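Local coordinates for pirin family protein (Acinetobacter baumannii, PDB 6D0P) that probably acts as a metal-dependent quercetin 2,3-dioxygenase of the pirin family, in the cupin superfamily, at residues F41-T55 with A117-N131. Numbering follows the deposited sequence. Where two conformers were deposited one is given.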
ATOM      1  N   PHE A  41       7.278   5.151  -3.323  1.00 13.20           N
ATOM      2  CA  PHE A  41       5.867   4.967  -3.135  1.00 12.81           C
ATOM      3  C   PHE A  41       5.111   5.957  -4.010  1.00 13.30           C
ATOM      4  O   PHE A  41       5.539   7.076  -4.147  1.00 15.07           O
ATOM      5  CB  PHE A  41       5.518   5.041  -1.650  1.00 12.18           C
ATOM      6  CG  PHE A  41       6.313   4.026  -0.877  1.00 12.21           C
ATOM      7  CD1 PHE A  41       5.995   2.681  -0.962  1.00 12.70           C
ATOM      8  CD2 PHE A  41       7.432   4.403  -0.153  1.00 12.42           C
ATOM      9  CE1 PHE A  41       6.762   1.718  -0.319  1.00 12.92           C
ATOM     10  CE2 PHE A  41       8.188   3.445   0.503  1.00 12.62           C
ATOM     11  CZ  PHE A  41       7.857   2.109   0.419  1.00 13.54           C
ATOM     12  N   LEU A  42       3.968   5.528  -4.546  1.00 13.36           N
ATOM     13  CA  LEU A  42       3.194   6.360  -5.501  1.00 13.83           C
ATOM     14  C   LEU A  42       1.819   6.778  -4.965  1.00 14.41           C
ATOM     15  O   LEU A  42       1.349   7.876  -5.301  1.00 15.33           O
ATOM     16  CB  LEU A  42       2.966   5.552  -6.780  1.00 13.78           C
ATOM     17  CG  LEU A  42       4.180   5.348  -7.680  1.00 13.82           C
ATOM     18  CD1 LEU A  42       3.865   4.319  -8.751  1.00 14.41           C
ATOM     19  CD2 LEU A  42       4.628   6.678  -8.272  1.00 13.93           C
ATOM     20  N   LEU A  43       1.186   5.936  -4.177  1.00 14.14           N
ATOM     21  CA  LEU A  43      -0.191   6.179  -3.773  1.00 15.33           C
ATOM     22  C   LEU A  43      -0.567   5.271  -2.608  1.00 14.75           C
ATOM     23  O   LEU A  43      -0.151   4.127  -2.559  1.00 13.54           O
ATOM     24  CB  LEU A  43      -1.092   5.876  -4.970  1.00 18.36           C
ATOM     25  CG  LEU A  43      -2.564   6.205  -4.773  1.00 21.41           C
ATOM     26  CD1 LEU A  43      -3.018   7.268  -5.753  1.00 25.98           C
ATOM     27  CD2 LEU A  43      -3.406   4.966  -4.856  1.00 24.34           C
ATOM     28  N   LEU A  44      -1.385   5.794  -1.706  1.00 14.55           N
ATOM     29  CA  LEU A  44      -1.944   4.987  -0.608  1.00 15.53           C
ATOM     30  C   LEU A  44      -3.405   5.388  -0.426  1.00 15.16           C
ATOM     31  O   LEU A  44      -3.728   6.584  -0.157  1.00 14.40           O
ATOM     32  CB  LEU A  44      -1.160   5.170   0.700  1.00 17.22           C
ATOM     33  CG  LEU A  44      -1.468   4.142   1.795  1.00 20.01           C
ATOM     34  CD1 LEU A  44      -0.431   4.194   2.909  1.00 24.03           C
ATOM     35  CD2 LEU A  44      -2.857   4.336   2.387  1.00 20.53           C
ATOM     36  N   ASP A  45      -4.266   4.400  -0.626  1.00 15.21           N
ATOM     37  CA  ASP A  45      -5.708   4.541  -0.412  1.00 15.66           C
ATOM     38  C   ASP A  45      -6.102   3.653   0.770  1.00 14.35           C
ATOM     39  O   ASP A  45      -5.804   2.445   0.777  1.00 14.95           O
ATOM     40  CB  ASP A  45      -6.529   4.120  -1.624  1.00 17.11           C
ATOM     41  CG  ASP A  45      -6.642   5.167  -2.714  1.00 20.51           C
ATOM     42  OD1 ASP A  45      -6.345   6.355  -2.433  1.00 22.11           O
ATOM     43  OD2 ASP A  45      -7.075   4.777  -3.836  1.00 23.45           O
ATOM     44  N   TYR A  46      -6.777   4.238   1.742  1.00 13.65           N
ATOM     45  CA  TYR A  46      -7.200   3.473   2.910  1.00 13.86           C
ATOM     46  C   TYR A  46      -8.720   3.354   2.974  1.00 13.51           C
ATOM     47  O   TYR A  46      -9.425   4.353   3.145  1.00 13.21           O
ATOM     48  CB  TYR A  46      -6.665   4.126   4.185  1.00 13.98           C
ATOM     49  CG  TYR A  46      -7.180   3.559   5.481  1.00 14.62           C
ATOM     50  CD1 TYR A  46      -7.243   2.198   5.700  1.00 15.86           C
ATOM     51  CD2 TYR A  46      -7.540   4.389   6.528  1.00 15.94           C
ATOM     52  CE1 TYR A  46      -7.681   1.671   6.912  1.00 16.37           C
ATOM     53  CE2 TYR A  46      -7.975   3.878   7.744  1.00 17.11           C
ATOM     54  CZ  TYR A  46      -8.059   2.514   7.937  1.00 16.52           C
ATOM     55  OH  TYR A  46      -8.498   2.000   9.133  1.00 16.92           O
ATOM     56  N   ALA A  47      -9.228   2.137   2.845  1.00 14.74           N
ATOM     57  CA  ALA A  47     -10.649   1.906   3.076  1.00 14.89           C
ATOM     58  C   ALA A  47     -10.828   1.684   4.579  1.00 16.12           C
ATOM     59  O   ALA A  47     -10.577   0.577   5.075  1.00 17.26           O
ATOM     60  CB  ALA A  47     -11.136   0.725   2.287  1.00 16.17           C
ATOM     61  N   ALA A  48     -11.154   2.742   5.302  1.00 14.49           N
ATOM     62  CA  ALA A  48     -11.438   2.628   6.720  1.00 15.82           C
ATOM     63  C   ALA A  48     -12.682   1.749   6.898  1.00 16.31           C
ATOM     64  O   ALA A  48     -13.476   1.636   5.964  1.00 16.36           O
ATOM     65  CB  ALA A  48     -11.633   3.996   7.309  1.00 16.75           C
ATOM     66  N   PRO A  49     -12.856   1.138   8.070  1.00 17.01           N
ATOM     67  CA  PRO A  49     -13.977   0.191   8.312  1.00 17.42           C
ATOM     68  C   PRO A  49     -15.320   0.752   7.830  1.00 17.37           C
ATOM     69  O   PRO A  49     -15.731   1.842   8.249  1.00 16.98           O
ATOM     70  CB  PRO A  49     -13.961  -0.063   9.821  1.00 18.22           C
ATOM     71  CG  PRO A  49     -12.501   0.103  10.172  1.00 18.76           C
ATOM     72  CD  PRO A  49     -12.017   1.230   9.282  1.00 18.11           C
ATOM     73  N   TYR A  50     -15.953   0.011   6.933  1.00 16.51           N
ATOM     74  CA  TYR A  50     -17.216   0.419   6.329  1.00 17.62           C
ATOM     75  C   TYR A  50     -18.133  -0.801   6.248  1.00 16.32           C
ATOM     76  O   TYR A  50     -17.735  -1.867   5.779  1.00 15.77           O
ATOM     77  CB  TYR A  50     -16.961   1.016   4.938  1.00 17.57           C
ATOM     78  CG  TYR A  50     -18.174   1.609   4.277  1.00 18.79           C
ATOM     79  CD1 TYR A  50     -19.104   0.816   3.626  1.00 20.55           C
ATOM     80  CD2 TYR A  50     -18.388   2.980   4.292  1.00 22.11           C
ATOM     81  CE1 TYR A  50     -20.219   1.368   3.007  1.00 22.29           C
ATOM     82  CE2 TYR A  50     -19.494   3.544   3.671  1.00 22.76           C
ATOM     83  CZ  TYR A  50     -20.404   2.735   3.027  1.00 22.39           C
ATOM     84  OH  TYR A  50     -21.476   3.299   2.408  1.00 27.66           O
ATOM     85  N   ASN A  51     -19.368  -0.636   6.687  1.00 17.09           N
ATOM     86  CA  ASN A  51     -20.291  -1.751   6.735  1.00 18.21           C
ATOM     87  C   ASN A  51     -20.976  -2.004   5.382  1.00 17.97           C
ATOM     88  O   ASN A  51     -21.647  -1.129   4.840  1.00 19.06           O
ATOM     89  CB  ASN A  51     -21.394  -1.525   7.768  1.00 18.74           C
ATOM     90  CG  ASN A  51     -22.272  -2.751   7.878  1.00 21.09           C
ATOM     91  OD1 ASN A  51     -21.765  -3.838   8.105  1.00 20.75           O
ATOM     92  ND2 ASN A  51     -23.571  -2.594   7.670  1.00 22.26           N
ATOM     93  N   PHE A  52     -20.844  -3.230   4.889  1.00 16.67           N
ATOM     94  CA  PHE A  52     -21.576  -3.653   3.713  1.00 17.20           C
ATOM     95  C   PHE A  52     -22.541  -4.765   4.121  1.00 17.63           C
ATOM     96  O   PHE A  52     -22.105  -5.803   4.593  1.00 17.90           O
ATOM     97  CB  PHE A  52     -20.650  -4.179   2.622  1.00 16.80           C
ATOM     98  CG  PHE A  52     -19.867  -3.103   1.933  1.00 16.57           C
ATOM     99  CD1 PHE A  52     -20.448  -2.363   0.914  1.00 17.06           C
ATOM    100  CD2 PHE A  52     -18.568  -2.811   2.316  1.00 16.94           C
ATOM    101  CE1 PHE A  52     -19.740  -1.353   0.287  1.00 16.85           C
ATOM    102  CE2 PHE A  52     -17.861  -1.797   1.682  1.00 16.51           C
ATOM    103  CZ  PHE A  52     -18.451  -1.080   0.663  1.00 16.00           C
ATOM    104  N   SER A  53     -23.837  -4.535   3.961  1.00 17.81           N
ATOM    105  CA  SER A  53     -24.791  -5.565   4.254  1.00 18.26           C
ATOM    106  C   SER A  53     -24.729  -6.614   3.128  1.00 19.60           C
ATOM    107  O   SER A  53     -24.138  -6.356   2.041  1.00 18.64           O
ATOM    108  CB  SER A  53     -26.173  -4.982   4.400  1.00 18.80           C
ATOM    109  OG  SER A  53     -26.571  -4.367   3.189  1.00 18.81           O
ATOM    110  N   PRO A  54     -25.297  -7.798   3.375  1.00 20.66           N
ATOM    111  CA  PRO A  54     -25.290  -8.908   2.409  1.00 21.53           C
ATOM    112  C   PRO A  54     -25.833  -8.523   1.023  1.00 21.89           C
ATOM    113  O   PRO A  54     -26.814  -7.771   0.912  1.00 21.07           O
ATOM    114  CB  PRO A  54     -26.210  -9.955   3.057  1.00 22.97           C
ATOM    115  CG  PRO A  54     -26.017  -9.723   4.531  1.00 22.71           C
ATOM    116  CD  PRO A  54     -25.928  -8.221   4.639  1.00 21.79           C
ATOM    117  N   THR A  55     -25.207  -9.044  -0.027  1.00 21.26           N
ATOM    118  CA  THR A  55     -25.624  -8.704  -1.381  1.00 22.45           C
ATOM    119  C   THR A  55     -25.379  -9.883  -2.333  1.00 23.50           C
ATOM    120  O   THR A  55     -24.532 -10.726  -2.103  1.00 23.56           O
ATOM    121  CB  THR A  55     -24.872  -7.473  -1.912  1.00 22.70           C
ATOM    122  OG1 THR A  55     -25.339  -7.163  -3.225  1.00 23.64           O
ATOM    123  CG2 THR A  55     -23.374  -7.652  -1.989  1.00 22.82           C
ATOM    124  N   ALA A 117     -19.291 -11.021   0.343  1.00 19.23           N
ATOM    125  CA  ALA A 117     -20.522 -10.438  -0.194  1.00 20.54           C
ATOM    126  C   ALA A 117     -21.731 -11.112   0.454  1.00 22.50           C
ATOM    127  O   ALA A 117     -22.659 -10.430   0.844  1.00 24.06           O
ATOM    128  CB  ALA A 117     -20.594 -10.593  -1.694  1.00 20.28           C
ATOM    129  N   GLU A 118     -21.677 -12.431   0.585  1.00 22.63           N
ATOM    130  CA  GLU A 118     -22.803 -13.207   1.127  1.00 25.01           C
ATOM    131  C   GLU A 118     -23.037 -12.882   2.606  1.00 24.10           C
ATOM    132  O   GLU A 118     -24.174 -12.781   3.038  1.00 22.52           O
ATOM    133  CB  GLU A 118     -22.545 -14.711   0.974  1.00 29.52           C
ATOM    134  CG  GLU A 118     -23.607 -15.589   1.629  1.00 36.03           C
ATOM    135  CD  GLU A 118     -23.287 -17.079   1.706  1.00 43.46           C
ATOM    136  OE1 GLU A 118     -22.482 -17.556   0.882  1.00 47.73           O
ATOM    137  OE2 GLU A 118     -23.839 -17.761   2.600  1.00 51.93           O
ATOM    138  N   HIS A 119     -21.981 -12.763   3.386  1.00 24.42           N
ATOM    139  CA  HIS A 119     -22.156 -12.562   4.832  1.00 24.47           C
ATOM    140  C   HIS A 119     -22.225 -11.075   5.208  1.00 23.61           C
ATOM    141  O   HIS A 119     -22.894 -10.755   6.183  1.00 22.53           O
ATOM    142  CB  HIS A 119     -21.055 -13.288   5.627  1.00 28.68           C
ATOM    143  CG  HIS A 119     -21.137 -14.775   5.529  1.00 32.17           C
ATOM    144  ND1 HIS A 119     -20.500 -15.486   4.525  1.00 35.28           N
ATOM    145  CD2 HIS A 119     -21.800 -15.683   6.274  1.00 35.81           C
ATOM    146  CE1 HIS A 119     -20.757 -16.769   4.672  1.00 39.69           C
ATOM    147  NE2 HIS A 119     -21.555 -16.917   5.734  1.00 37.34           N
ATOM    148  N   GLY A 120     -21.568 -10.184   4.454  1.00 20.49           N
ATOM    149  CA  GLY A 120     -21.541  -8.768   4.791  1.00 20.76           C
ATOM    150  C   GLY A 120     -20.693  -8.499   6.031  1.00 19.59           C
ATOM    151  O   GLY A 120     -20.046  -9.389   6.543  1.00 19.46           O
ATOM    152  N   GLY A 121     -20.724  -7.277   6.528  1.00 19.12           N
ATOM    153  CA  GLY A 121     -19.920  -6.877   7.684  1.00 19.59           C
ATOM    154  C   GLY A 121     -18.962  -5.740   7.332  1.00 19.31           C
ATOM    155  O   GLY A 121     -19.094  -5.135   6.272  1.00 17.76           O
ATOM    156  N   LEU A 122     -17.999  -5.463   8.216  1.00 17.93           N
ATOM    157  CA  LEU A 122     -17.072  -4.361   8.009  1.00 18.43           C
ATOM    158  C   LEU A 122     -15.999  -4.772   7.002  1.00 16.44           C
ATOM    159  O   LEU A 122     -15.481  -5.883   7.018  1.00 16.75           O
ATOM    160  CB  LEU A 122     -16.411  -3.952   9.332  1.00 18.40           C
ATOM    161  CG  LEU A 122     -17.338  -3.380  10.403  1.00 21.76           C
ATOM    162  CD1 LEU A 122     -16.599  -3.196  11.722  1.00 23.38           C
ATOM    163  CD2 LEU A 122     -17.953  -2.070   9.942  1.00 23.36           C
ATOM    164  N   PHE A 123     -15.673  -3.827   6.152  1.00 16.01           N
ATOM    165  CA  PHE A 123     -14.660  -3.976   5.150  1.00 15.15           C
ATOM    166  C   PHE A 123     -13.560  -2.970   5.475  1.00 14.27           C
ATOM    167  O   PHE A 123     -13.858  -1.801   5.700  1.00 14.55           O
ATOM    168  CB  PHE A 123     -15.258  -3.716   3.766  1.00 16.24           C
ATOM    169  CG  PHE A 123     -14.299  -3.894   2.620  1.00 16.42           C
ATOM    170  CD1 PHE A 123     -13.997  -5.161   2.139  1.00 18.89           C
ATOM    171  CD2 PHE A 123     -13.716  -2.800   2.010  1.00 17.68           C
ATOM    172  CE1 PHE A 123     -13.135  -5.335   1.070  1.00 19.64           C
ATOM    173  CE2 PHE A 123     -12.854  -2.971   0.938  1.00 19.13           C
ATOM    174  CZ  PHE A 123     -12.558  -4.236   0.472  1.00 19.42           C
ATOM    175  N   GLU A 124     -12.312  -3.405   5.497  1.00 13.67           N
ATOM    176  CA  GLU A 124     -11.207  -2.504   5.789  1.00 13.87           C
ATOM    177  C   GLU A 124      -9.989  -3.014   5.026  1.00 14.27           C
ATOM    178  O   GLU A 124      -9.658  -4.196   5.124  1.00 13.48           O
ATOM    179  CB  GLU A 124     -10.932  -2.450   7.297  1.00 15.09           C
ATOM    180  CG  GLU A 124      -9.802  -1.488   7.680  1.00 15.33           C
ATOM    181  CD  GLU A 124      -9.398  -1.534   9.150  1.00 17.10           C
ATOM    182  OE1 GLU A 124      -9.742  -2.550   9.821  1.00 17.68           O
ATOM    183  OE2 GLU A 124      -8.720  -0.560   9.617  1.00 18.33           O
HETATM  184  N   MSE A 125      -9.349  -2.135   4.262  0.70 14.93           N
HETATM  185  CA  MSE A 125      -8.172  -2.531   3.497  0.70 16.92           C
HETATM  186  C   MSE A 125      -7.330  -1.348   3.167  0.70 15.30           C
HETATM  187  O   MSE A 125      -7.755  -0.219   3.340  0.70 14.50           O
HETATM  188  CB  MSE A 125      -8.565  -3.288   2.213  0.70 21.51           C
HETATM  189  CG  MSE A 125      -9.248  -2.448   1.149  0.70 28.32           C
HETATM  190 SE   MSE A 125      -8.965  -3.198  -0.676  0.70 41.58          SE
HETATM  191  CE  MSE A 125      -7.934  -1.634  -1.261  0.70 41.83           C
ATOM    192  N   VAL A 126      -6.107  -1.624   2.731  1.00 13.86           N
ATOM    193  CA  VAL A 126      -5.178  -0.614   2.221  1.00 13.98           C
ATOM    194  C   VAL A 126      -4.723  -1.060   0.825  1.00 13.85           C
ATOM    195  O   VAL A 126      -4.461  -2.288   0.603  1.00 14.44           O
ATOM    196  CB  VAL A 126      -3.953  -0.421   3.140  1.00 14.67           C
ATOM    197  CG1 VAL A 126      -2.779   0.214   2.398  1.00 14.42           C
ATOM    198  CG2 VAL A 126      -4.316   0.406   4.362  1.00 16.05           C
ATOM    199  N   GLN A 127      -4.701  -0.121  -0.113  1.00 13.77           N
ATOM    200  CA  GLN A 127      -4.047  -0.353  -1.404  1.00 15.54           C
ATOM    201  C   GLN A 127      -2.908   0.666  -1.548  1.00 14.33           C
ATOM    202  O   GLN A 127      -3.107   1.891  -1.423  1.00 13.98           O
ATOM    203  CB  GLN A 127      -4.978  -0.335  -2.625  1.00 18.75           C
ATOM    204  CG  GLN A 127      -4.199  -0.654  -3.916  1.00 23.46           C
ATOM    205  CD  GLN A 127      -5.036  -1.023  -5.123  1.00 28.62           C
ATOM    206  OE1 GLN A 127      -5.110  -0.263  -6.101  1.00 28.34           O
ATOM    207  NE2 GLN A 127      -5.685  -2.189  -5.057  1.00 28.53           N
ATOM    208  N   LEU A 128      -1.710   0.128  -1.748  1.00 12.58           N
ATOM    209  CA  LEU A 128      -0.493   0.885  -1.895  1.00 13.19           C
ATOM    210  C   LEU A 128       0.088   0.654  -3.294  1.00 13.79           C
ATOM    211  O   LEU A 128       0.239  -0.504  -3.730  1.00 14.88           O
ATOM    212  CB  LEU A 128       0.489   0.392  -0.825  1.00 14.47           C
ATOM    213  CG  LEU A 128       1.927   0.903  -0.927  1.00 15.51           C
ATOM    214  CD1 LEU A 128       2.003   2.355  -0.519  1.00 15.61           C
ATOM    215  CD2 LEU A 128       2.858   0.092  -0.041  1.00 16.83           C
ATOM    216  N   TRP A 129       0.400   1.717  -4.006  1.00 12.42           N
ATOM    217  CA  TRP A 129       1.085   1.600  -5.272  1.00 12.85           C
ATOM    218  C   TRP A 129       2.579   1.855  -5.026  1.00 12.94           C
ATOM    219  O   TRP A 129       2.919   2.845  -4.378  1.00 12.28           O
ATOM    220  CB  TRP A 129       0.551   2.604  -6.271  1.00 13.24           C
ATOM    221  CG  TRP A 129      -0.854   2.387  -6.733  1.00 14.62           C
ATOM    222  CD1 TRP A 129      -1.803   1.539  -6.227  1.00 15.72           C
ATOM    223  CD2 TRP A 129      -1.499   3.141  -7.769  1.00 15.87           C
ATOM    224  NE1 TRP A 129      -2.965   1.666  -6.936  1.00 16.18           N
ATOM    225  CE2 TRP A 129      -2.812   2.643  -7.885  1.00 16.32           C
ATOM    226  CE3 TRP A 129      -1.065   4.129  -8.660  1.00 16.96           C
ATOM    227  CZ2 TRP A 129      -3.706   3.144  -8.829  1.00 17.60           C
ATOM    228  CZ3 TRP A 129      -1.945   4.616  -9.603  1.00 17.90           C
ATOM    229  CH2 TRP A 129      -3.254   4.143  -9.670  1.00 17.92           C
ATOM    230  N   VAL A 130       3.414   0.990  -5.555  1.00 11.66           N
ATOM    231  CA  VAL A 130       4.861   1.072  -5.452  1.00 12.57           C
ATOM    232  C   VAL A 130       5.443   1.195  -6.860  1.00 12.89           C
ATOM    233  O   VAL A 130       5.148   0.371  -7.760  1.00 13.58           O
ATOM    234  CB  VAL A 130       5.448  -0.150  -4.736  1.00 13.26           C
ATOM    235  CG1 VAL A 130       6.957  -0.042  -4.573  1.00 15.29           C
ATOM    236  CG2 VAL A 130       4.781  -0.374  -3.385  1.00 13.39           C
ATOM    237  N   ASN A 131       6.335   2.153  -7.029  1.00 12.35           N
ATOM    238  CA  ASN A 131       6.929   2.394  -8.321  1.00 12.80           C
ATOM    239  C   ASN A 131       8.036   1.373  -8.595  1.00 12.84           C
ATOM    240  O   ASN A 131       8.593   0.778  -7.695  1.00 13.77           O
ATOM    241  CB  ASN A 131       7.477   3.821  -8.428  1.00 13.39           C
ATOM    242  CG  ASN A 131       7.484   4.364  -9.848  1.00 14.24           C
ATOM    243  OD1 ASN A 131       7.126   3.657 -10.801  1.00 13.83           O
ATOM    244  ND2 ASN A 131       7.841   5.644  -9.996  1.00 13.68           N
TER
HETATM  245  O   HOH W   1     -14.151   0.218   3.718  1.00 40.20           O
HETATM  246  O   HOH W   2     -21.704  -7.556   1.312  1.00 16.35           O
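From Phe41 paired with Val130 to Phe52 paired with Gly121, the strands 41-52 and 121-131 run antiparallel, their axes 4.2 Å apart at the closest, and two beta bulges break the register. At the first, a classic bulge, Leu42 and Leu43 both face Trp129, whose O accepts from Leu42 N while its N donates to Leu43 O. At the second, past Ala47, a water bridges Ala48 O and Phe123 O before direct pairing resumes at Tyr50.

Leu43 sets CD2 over one face of the Trp129 indole, 3.8 Å from the centroid of the five-membered ring, a CH-pi contact almost on the ring normal. With Trp129 CG anti to its carbonyl carbon (chi1 -68°), the indole extends along its own strand, and NE1 gives a nearly straight bond of 3.0 Å to Gln127 OE1, which lies in the ring plane. Such pairing of neighbouring strands builds the cupin jelly-roll barrel, here in the Pirin domain; the face bearing Trp129 and Gln127 looks to the metal site, where Gln127 NE2 hydrogen-bonds to Glu110, a manganese ligand, and Thr73.

The other face carries Phe41, Leu44 and Leu128, which pack on Leu251 of strand 245-253. Further along it, Tyr46 OH donates to Glu124 OE2 at 2.6 Å, on the anti side of a carboxylate turned 44° from the phenol ring. Lys247 forms a salt bridge to the same oxygen, which probably stabilises the carboxylate's negative charge, while Pro49 CG rests 3.7 Å from Glu124 CD. Beyond the strands, Thr55 N reaches Ala117 O at 3.0 Å, tying the chain to helix 114-119.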